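Local coordinates for protein metalloregulator ScaR (Streptococcus gordonii, PDB 3HRS) that acts as a manganese-responsive transcriptional repressor of the DtxR/MntR family, a homodimer that probably binds DNA through its N-terminal domains, at residues Asp6-Leu11 with Glu48-Asp53. Numbering follows the deposited sequence.
Sequences DYLKCL and ELLIKD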
loop_
_atom_site.group_PDB
_atom_site.type_symbol
_atom_site.label_atom_id
_atom_site.label_comp_id
_atom_site.label_asym_id
_atom_site.label_seq_id
_atom_site.Cartn_x
_atom_site.Cartn_y
_atom_site.Cartn_z
ATOM N N ASP A 6 -17.650 4.701 -2.369
ATOM C CA ASP A 6 -17.673 5.105 -3.776
ATOM C C ASP A 6 -18.975 5.791 -4.100
ATOM O O ASP A 6 -19.059 6.594 -5.015
ATOM C CB ASP A 6 -17.519 3.903 -4.698
ATOM C CG ASP A 6 -16.203 3.212 -4.530
ATOM O OD1 ASP A 6 -16.179 1.975 -4.686
ATOM O OD2 ASP A 6 -15.199 3.901 -4.239
ATOM N N TYR A 7 -20.007 5.457 -3.351
ATOM C CA TYR A 7 -21.282 6.108 -3.548
ATOM C C TYR A 7 -21.238 7.522 -2.976
ATOM O O TYR A 7 -21.655 8.471 -3.630
ATOM C CB TYR A 7 -22.391 5.289 -2.893
ATOM C CG TYR A 7 -22.966 4.201 -3.766
ATOM C CD1 TYR A 7 -22.453 2.918 -3.738
ATOM C CD2 TYR A 7 -24.041 4.457 -4.599
ATOM C CE1 TYR A 7 -22.991 1.918 -4.532
ATOM C CE2 TYR A 7 -24.583 3.472 -5.392
ATOM C CZ TYR A 7 -24.056 2.204 -5.359
ATOM O OH TYR A 7 -24.604 1.221 -6.154
ATOM N N LEU A 8 -20.734 7.655 -1.751
ATOM C CA LEU A 8 -20.693 8.946 -1.071
ATOM C C LEU A 8 -19.862 9.918 -1.865
ATOM O O LEU A 8 -20.209 11.096 -1.936
ATOM C CB LEU A 8 -20.106 8.849 0.341
ATOM C CG LEU A 8 -21.070 8.884 1.529
ATOM C CD1 LEU A 8 -20.308 9.380 2.736
ATOM C CD2 LEU A 8 -22.284 9.776 1.270
ATOM N N LYS A 9 -18.758 9.442 -2.449
ATOM C CA LYS A 9 -17.942 10.323 -3.277
ATOM C C LYS A 9 -18.849 10.843 -4.388
ATOM O O LYS A 9 -19.049 12.052 -4.525
ATOM C CB LYS A 9 -16.742 9.592 -3.863
ATOM C CG LYS A 9 -15.520 10.469 -4.083
ATOM C CD LYS A 9 -15.493 11.103 -5.469
ATOM C CE LYS A 9 -14.796 10.202 -6.484
ATOM N NZ LYS A 9 -13.295 10.239 -6.433
ATOM N N CYS A 10 -19.415 9.914 -5.155
ATOM C CA CYS A 10 -20.341 10.246 -6.229
ATOM C C CYS A 10 -21.387 11.285 -5.788
ATOM O O CYS A 10 -21.369 12.431 -6.221
ATOM C CB CYS A 10 -21.013 8.970 -6.743
ATOM S SG CYS A 10 -22.468 9.246 -7.782
ATOM N N LEU A 11 -22.288 10.878 -4.914
ATOM C CA LEU A 11 -23.297 11.770 -4.377
ATOM C C LEU A 11 -22.724 13.110 -3.976
ATOM O O LEU A 11 -23.388 14.139 -4.088
ATOM C CB LEU A 11 -23.925 11.126 -3.145
ATOM C CG LEU A 11 -24.740 9.920 -3.560
ATOM C CD1 LEU A 11 -24.875 8.975 -2.398
ATOM C CD2 LEU A 11 -26.080 10.421 -4.033
ATOM N N GLU A 48 -26.879 7.043 8.695
ATOM C CA GLU A 48 -26.982 8.461 8.977
ATOM C C GLU A 48 -25.850 9.254 8.301
ATOM O O GLU A 48 -25.420 10.287 8.810
ATOM C CB GLU A 48 -27.036 8.680 10.486
ATOM C CG GLU A 48 -28.113 7.837 11.135
ATOM C CD GLU A 48 -28.143 7.959 12.657
ATOM O OE1 GLU A 48 -27.067 8.230 13.256
ATOM O OE2 GLU A 48 -29.242 7.780 13.253
ATOM N N LEU A 49 -25.389 8.764 7.147
ATOM C CA LEU A 49 -24.471 9.510 6.275
ATOM C C LEU A 49 -25.201 10.586 5.458
ATOM O O LEU A 49 -24.657 11.654 5.209
ATOM C CB LEU A 49 -23.747 8.560 5.325
ATOM C CG LEU A 49 -22.386 8.044 5.768
ATOM C CD1 LEU A 49 -22.149 8.275 7.247
ATOM C CD2 LEU A 49 -22.221 6.570 5.389
ATOM N N LEU A 50 -26.428 10.300 5.031
ATOM C CA LEU A 50 -27.251 11.324 4.401
ATOM C C LEU A 50 -28.707 11.227 4.841
ATOM O O LEU A 50 -29.114 10.214 5.411
ATOM C CB LEU A 50 -27.113 11.268 2.877
ATOM C CG LEU A 50 -26.806 9.891 2.303
ATOM C CD1 LEU A 50 -27.970 9.011 2.570
ATOM C CD2 LEU A 50 -26.515 9.948 0.805
ATOM N N ILE A 51 -29.477 12.291 4.606
ATOM C CA ILE A 51 -30.934 12.277 4.789
ATOM C C ILE A 51 -31.651 12.697 3.493
ATOM O O ILE A 51 -31.079 13.416 2.664
ATOM C CB ILE A 51 -31.335 13.284 5.842
ATOM C CG1 ILE A 51 -31.044 14.700 5.315
ATOM C CG2 ILE A 51 -30.638 12.977 7.182
ATOM C CD1 ILE A 51 -30.949 15.773 6.392
ATOM N N LYS A 52 -32.891 12.257 3.304
ATOM C CA LYS A 52 -33.669 12.700 2.140
ATOM C C LYS A 52 -33.955 14.199 2.238
ATOM O O LYS A 52 -34.068 14.746 3.326
ATOM C CB LYS A 52 -34.994 11.935 2.018
ATOM C CG LYS A 52 -34.917 10.589 1.297
ATOM C CD LYS A 52 -36.031 9.651 1.783
ATOM C CE LYS A 52 -36.314 8.507 0.809
ATOM N NZ LYS A 52 -37.239 8.914 -0.305
ATOM N N ASP A 53 -34.060 14.871 1.104
ATOM C CA ASP A 53 -34.467 16.272 1.115
ATOM C C ASP A 53 -35.186 16.608 -0.190
ATOM O O ASP A 53 -34.867 16.025 -1.225
ATOM C CB ASP A 53 -33.262 17.174 1.339
ATOM C CG ASP A 53 -33.621 18.631 1.289
ATOM O OD1 ASP A 53 -33.327 19.273 0.246
ATOM O OD2 ASP A 53 -34.201 19.127 2.284
#
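Leu-8 and Leu-11, one helical turn apart on helix 4-13, meet Leu-49, in the turn after helix 34-46, and Leu-50, the first residue of strand 50-53. Leu-8 uses both of its methyls: CD1 rests 3.9 Å from CG of Leu-49, against the branch point, while CD2 comes within 4.3 Å of CD2 of Leu-50. The side chains of Leu-8 and Leu-49 cross at about a right angle. On the next turn Leu-11 repeats this crossing with Leu-50, methyl against methyl, its CD1 3.7 Å from Leu-50 CD2. CG of Leu-11 lies beside the backbone N and anti to the carbonyl carbon (chi1 -68°), and from there chi2 (156°) turns CD1, rather than CD2, to Leu-50. CD2 of Leu-50 thus faces both helix leucines, closely at Leu-11 and more loosely at Leu-8.

Just before the pair, Glu-48, with positive phi, is the C-prime residue of a Schellman motif: Leu-49 N bonds back to Leu-44 O, ending the helix and starting the chain toward the strand. Leu-8 also touches Leu-67 and Val-68 of helix 62-84, Leu-11 reaches Ile-26 of helix 23-30, and Leu-44 packs against both Leu-49 and Leu-50. The contact therefore joins the first helix of the winged helix-turn-helix domain to the start of its wing, the hairpin of strands 50-53 and 57-60. No hydrogen bond links the two segments, and all four leucines are buried, so what this small contact contributes is apolar packing and exclusion of water, without the directional constraint of a polar bond.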